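Local structure of ribonucleotide monophosphatase NagD (Escherichia coli, 2C4N) at residues C8-G12 / L52-F56; F140-P145 / P171-P177. The protein hydrolyses the phosphate ester of ribonucleoside 5'-phosphates with the help of a magnesium ion and probably accepts an unusually broad range of other phosphorylated substrates. All blocks are in the same frame, centred on the assembly; numbering follows the deposited sequence.

Interaction 1. Residues C8-G12 / L52-F56. With MG (magnesium ion), chain B; PO4 (phosphate ion), chain D.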
# COMPACT_ATOMS: atom_id res chain seq x y z
N CYS A 8 -12.36 -29.78 0.68
CA CYS A 8 -12.81 -29.28 1.96
C CYS A 8 -11.66 -28.70 2.76
O CYS A 8 -10.67 -29.37 3.03
CB CYS A 8 -13.49 -30.39 2.76
SG CYS A 8 -14.24 -29.83 4.32
N ASP A 9 -11.82 -27.44 3.15
CA ASP A 9 -10.80 -26.77 3.94
C ASP A 9 -10.74 -27.43 5.32
O ASP A 9 -11.73 -27.98 5.81
CB ASP A 9 -11.14 -25.29 4.08
CG ASP A 9 -10.18 -24.58 4.98
OD1 ASP A 9 -8.96 -24.59 4.67
OD2 ASP A 9 -10.64 -24.02 5.98
N ILE A 10 -9.58 -27.37 5.96
CA ILE A 10 -9.40 -28.01 7.26
C ILE A 10 -9.70 -27.15 8.48
O ILE A 10 -10.68 -27.39 9.19
CB ILE A 10 -7.96 -28.58 7.38
CG1 ILE A 10 -7.80 -29.75 6.40
CG2 ILE A 10 -7.67 -29.03 8.82
CD1 ILE A 10 -6.39 -30.29 6.28
N ASP A 11 -8.87 -26.16 8.74
CA ASP A 11 -9.04 -25.31 9.92
C ASP A 11 -10.30 -24.45 9.92
O ASP A 11 -10.56 -23.71 8.98
CB ASP A 11 -7.79 -24.47 10.12
CG ASP A 11 -6.57 -25.32 10.40
OD1 ASP A 11 -6.58 -26.04 11.42
OD2 ASP A 11 -5.61 -25.30 9.60
N GLY A 12 -11.07 -24.54 11.00
CA GLY A 12 -12.30 -23.77 11.10
C GLY A 12 -13.47 -24.44 10.41
O GLY A 12 -14.58 -23.92 10.41
N LEU A 52 -0.91 -34.95 9.28
CA LEU A 52 -2.30 -34.53 9.27
C LEU A 52 -3.24 -35.68 9.58
O LEU A 52 -4.20 -35.52 10.31
CB LEU A 52 -2.65 -33.90 7.92
CG LEU A 52 -2.07 -32.49 7.75
CD1 LEU A 52 -2.14 -32.07 6.29
CD2 LEU A 52 -2.83 -31.52 8.64
N ALA A 53 -2.95 -36.86 9.02
CA ALA A 53 -3.79 -38.03 9.28
C ALA A 53 -3.71 -38.39 10.76
O ALA A 53 -4.72 -38.76 11.37
CB ALA A 53 -3.34 -39.20 8.41
N ASN A 54 -2.53 -38.31 11.32
CA ASN A 54 -2.38 -38.57 12.72
C ASN A 54 -3.11 -37.56 13.62
O ASN A 54 -3.72 -37.91 14.57
CB ASN A 54 -0.93 -38.67 13.11
CG ASN A 54 -0.26 -39.86 12.52
OD1 ASN A 54 -0.91 -40.71 12.01
ND2 ASN A 54 1.04 -39.91 12.60
N ARG A 55 -3.02 -36.30 13.23
CA ARG A 55 -3.71 -35.23 13.95
C ARG A 55 -5.21 -35.48 13.93
O ARG A 55 -5.90 -35.35 14.94
CB ARG A 55 -3.39 -33.88 13.30
CG ARG A 55 -4.19 -32.70 13.82
CD ARG A 55 -3.88 -31.45 13.01
NE ARG A 55 -4.81 -30.36 13.27
CZ ARG A 55 -4.95 -29.30 12.47
NH1 ARG A 55 -4.21 -29.21 11.37
NH2 ARG A 55 -5.82 -28.35 12.76
N PHE A 56 -5.73 -35.86 12.76
CA PHE A 56 -7.16 -36.15 12.60
C PHE A 56 -7.57 -37.38 13.41
O PHE A 56 -8.60 -37.38 14.08
CB PHE A 56 -7.50 -36.38 11.13
CG PHE A 56 -7.92 -35.14 10.38
CD1 PHE A 56 -7.10 -34.01 10.34
CD2 PHE A 56 -9.15 -35.10 9.73
CE1 PHE A 56 -7.50 -32.86 9.65
CE2 PHE A 56 -9.56 -33.95 9.04
CZ PHE A 56 -8.73 -32.83 9.00
MG MG B . -9.97 -22.36 7.32
P PO4 D . -6.56 -23.59 6.65
O1 PO4 D . -6.74 -25.06 6.64
O2 PO4 D . -6.25 -23.12 5.28
O3 PO4 D . -7.80 -22.95 7.12
O4 PO4 D . -5.45 -23.23 7.57
O HOH W 1 -4.22 -27.61 9.02
O HOH W 2 -9.90 -20.92 5.51
O HOH W 3 -9.61 -20.67 8.89
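Asp-11 and Arg-55 form the charged bridge between the loop after strand 5-9 and helix 49-58. Arg-55 can be followed outward from its CB, where CG leaves anti to the backbone N (chi1 172°) and the chain runs extended to NE, reaching across from the helix. The guanidinium turns its edge to the carboxylate of Asp-11, the two planes 23° apart. NH2 gives a nearly straight hydrogen bond to OD1 of Asp-11 (2.8 Å, 161°) in the guanidinium plane, meeting the oxygen close to its C-O axis; the same nitrogen also binds the carbonyl of Asp-17. NH1 donates to a water (2.8 Å) that donates to Asp-11 OD2, so one carboxylate oxygen is gripped directly and the other through water, which probably limits its turning. Asp-9 and Asp-11 form the DxD motif at the end of the first strand of the HAD fold. Asp-9 OD2 and the carbonyl O of Asp-11 each bind magnesium at 2.2 Å, Asp-201 completing the protein's share, while Asp-11 N donates to O1 of the bound phosphate (3.2 Å). Asp-11 is probably the general acid/base, and Arg-55 is thought to orient it for proton transfer. Between the two aspartates in sequence, Ile-10 turns its branched, apolar side chain to the helix: CG2 reaches the ring edge of Phe-56 at CE1 (3.9 Å), and CD1 lies 4.4 Å from CD2 of Leu-52.

Interaction 2. Residues F140-P145 / P171-P177. With PO4 (phosphate ion), chain C; PO4 (phosphate ion), chain D.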
# COMPACT_ATOMS: atom_id res chain seq x y z
N PHE A 140 10.80 -15.72 -7.29
CA PHE A 140 10.27 -15.61 -5.93
C PHE A 140 8.90 -16.31 -5.73
O PHE A 140 7.87 -15.83 -6.21
CB PHE A 140 10.19 -14.12 -5.59
CG PHE A 140 10.03 -13.79 -4.12
CD1 PHE A 140 10.25 -14.75 -3.13
CD2 PHE A 140 9.70 -12.50 -3.74
CE1 PHE A 140 10.13 -14.41 -1.77
CE2 PHE A 140 9.58 -12.15 -2.39
CZ PHE A 140 9.80 -13.11 -1.40
N ILE A 141 8.91 -17.43 -5.01
CA ILE A 141 7.70 -18.22 -4.75
C ILE A 141 7.50 -18.38 -3.25
O ILE A 141 8.46 -18.60 -2.51
CB ILE A 141 7.82 -19.65 -5.34
CG1 ILE A 141 8.37 -19.61 -6.77
CG2 ILE A 141 6.46 -20.33 -5.30
CD1 ILE A 141 7.48 -18.89 -7.75
N ALA A 142 6.25 -18.31 -2.80
CA ALA A 142 5.94 -18.47 -1.38
C ALA A 142 4.74 -19.40 -1.24
O ALA A 142 3.82 -19.37 -2.06
CB ALA A 142 5.64 -17.11 -0.75
N THR A 143 4.74 -20.22 -0.19
CA THR A 143 3.65 -21.18 0.00
C THR A 143 2.27 -20.58 0.28
O THR A 143 1.28 -21.01 -0.30
CB THR A 143 3.99 -22.21 1.12
OG1 THR A 143 4.24 -21.53 2.35
CG2 THR A 143 5.21 -23.02 0.73
N ASN A 144 2.19 -19.59 1.17
CA ASN A 144 0.90 -18.99 1.50
C ASN A 144 1.06 -17.57 2.03
O ASN A 144 2.04 -17.26 2.70
CB ASN A 144 0.16 -19.88 2.52
CG ASN A 144 0.93 -20.07 3.82
OD1 ASN A 144 2.05 -20.58 3.83
ND2 ASN A 144 0.33 -19.65 4.93
N PRO A 145 0.09 -16.69 1.75
CA PRO A 145 0.12 -15.29 2.19
C PRO A 145 -0.21 -14.98 3.65
O PRO A 145 -0.00 -13.86 4.10
CB PRO A 145 -0.85 -14.62 1.23
CG PRO A 145 -1.91 -15.67 1.06
CD PRO A 145 -1.12 -16.97 0.95
N PRO A 171 6.37 -12.06 -3.98
CA PRO A 171 6.39 -13.44 -4.46
C PRO A 171 5.06 -13.86 -5.03
O PRO A 171 4.05 -13.16 -4.88
CB PRO A 171 6.70 -14.23 -3.19
CG PRO A 171 5.85 -13.49 -2.17
CD PRO A 171 6.11 -12.01 -2.53
N PHE A 172 5.07 -15.00 -5.70
CA PHE A 172 3.86 -15.57 -6.23
C PHE A 172 3.45 -16.50 -5.08
O PHE A 172 4.21 -17.42 -4.74
CB PHE A 172 4.14 -16.41 -7.48
CG PHE A 172 2.94 -17.20 -7.95
CD1 PHE A 172 1.89 -16.57 -8.60
CD2 PHE A 172 2.86 -18.57 -7.69
CE1 PHE A 172 0.76 -17.30 -8.99
CE2 PHE A 172 1.74 -19.30 -8.08
CZ PHE A 172 0.69 -18.66 -8.73
N TYR A 173 2.30 -16.25 -4.48
CA TYR A 173 1.81 -17.09 -3.39
C TYR A 173 1.04 -18.24 -4.02
O TYR A 173 0.11 -18.03 -4.80
CB TYR A 173 0.90 -16.31 -2.44
CG TYR A 173 1.64 -15.36 -1.51
CD1 TYR A 173 1.57 -13.98 -1.70
CD2 TYR A 173 2.39 -15.85 -0.45
CE1 TYR A 173 2.24 -13.11 -0.84
CE2 TYR A 173 3.07 -14.99 0.41
CZ TYR A 173 2.98 -13.62 0.22
OH TYR A 173 3.66 -12.78 1.07
N VAL A 174 1.42 -19.46 -3.67
CA VAL A 174 0.79 -20.65 -4.22
C VAL A 174 -0.57 -20.96 -3.59
O VAL A 174 -1.49 -21.40 -4.27
CB VAL A 174 1.71 -21.89 -4.06
CG1 VAL A 174 0.99 -23.16 -4.52
CG2 VAL A 174 3.00 -21.69 -4.86
N GLY A 175 -0.69 -20.71 -2.29
CA GLY A 175 -1.94 -21.01 -1.60
C GLY A 175 -3.09 -20.03 -1.79
O GLY A 175 -2.97 -19.05 -2.52
N LYS A 176 -4.22 -20.32 -1.14
CA LYS A 176 -5.40 -19.46 -1.22
C LYS A 176 -4.98 -18.06 -0.79
O LYS A 176 -4.11 -17.91 0.06
CB LYS A 176 -6.49 -19.97 -0.26
CG LYS A 176 -6.99 -21.38 -0.54
CD LYS A 176 -7.87 -21.87 0.61
CE LYS A 176 -7.04 -22.18 1.86
NZ LYS A 176 -7.90 -22.34 3.07
N PRO A 177 -5.63 -17.01 -1.33
CA PRO A 177 -6.74 -16.96 -2.28
C PRO A 177 -6.41 -17.21 -3.75
O PRO A 177 -7.27 -17.08 -4.62
CB PRO A 177 -7.32 -15.57 -2.05
CG PRO A 177 -6.09 -14.76 -1.78
CD PRO A 177 -5.30 -15.65 -0.84
P PO4 C . -6.58 -19.33 5.31
O1 PO4 C . -5.90 -20.46 5.99
O2 PO4 C . -7.15 -18.42 6.33
O3 PO4 C . -5.59 -18.59 4.49
O4 PO4 C . -7.66 -19.84 4.44
P PO4 D . -6.56 -23.59 6.65
O1 PO4 D . -6.74 -25.06 6.64
O2 PO4 D . -6.25 -23.12 5.28
O3 PO4 D . -7.80 -22.95 7.12
O4 PO4 D . -5.45 -23.23 7.57
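Phe-140 to Ala-142 and Phe-172 to Tyr-173 run side by side as parallel strands, the two ends of a beta-alpha-beta unit whose crossover contains helix 156-167. Backbone hydrogen bonds set the register: Phe-172 N donates to Phe-140 O (3.0 Å), Ala-142 N to Phe-172 O, and Val-174 N to Ala-142 O, the last almost straight on to the carbonyl (172° at the oxygen). Beyond the strands, Gly-175 N gives a more bent bond to Thr-143 O (2.8 Å, 133°); glycine suits this place, because a CB would collide with that same oxygen. CH-pi contacts come next. With CG of Phe-140 swung opposite its own N (chi1 -164°), the ring presents its face to Pro-171, whose CB stands over the centre, 3.3 Å from the centroid. A leucine in place of Phe-140 would probably leave Pro-171 CB without a flat face to rest on and open a gap beside the ring's other neighbours, Ile-163 and Val-114. Pro-145 CB likewise sits over the Tyr-173 ring, 3.7 Å from its centroid, while Pro-171 CG approaches the opposite face toward the rim. Ala-142 is small enough to let that ring close in, its CB 3.5 Å from CD2 of Tyr-173. On the face that carries Ile-141 and Phe-172, Ile-141 CG2 meets CG2 of Val-174, just past the strand (3.7 Å), and Pro-234 of a second subunit packs on Ile-141. The charged group is Lys-176, a probable substrate-binding residue: NZ donates to two bound phosphate ions and makes a salt bridge with Asp-206. Backbone bonds and proline-aromatic packing thus hold the two strand ends side by side, and the loop leaving them delivers one ammonium to an anion-binding site, where its positive charge probably offsets phosphate and carboxylate.

Both contacts are largely buried, but they hold different parts of the fold. Interaction 1 ties the tip of a central strand in the six-stranded parallel sheet to a helix in the same domain, while interaction 2 joins two strands of the separate four-stranded sheet. The chemistry follows the place: interaction 1 is a salt bridge and a water bridge beside a small apolar patch, with metal and phosphate bound on its strand side, whereas 140-145 / 171-177 is held by backbone bonds and proline-aromatic packing. Although their centres lie about 20 Å apart, they meet at the active site, where Lys-176 NZ is 3.0 Å from Asp-9 OD1 in a salt bridge and one phosphate touches both.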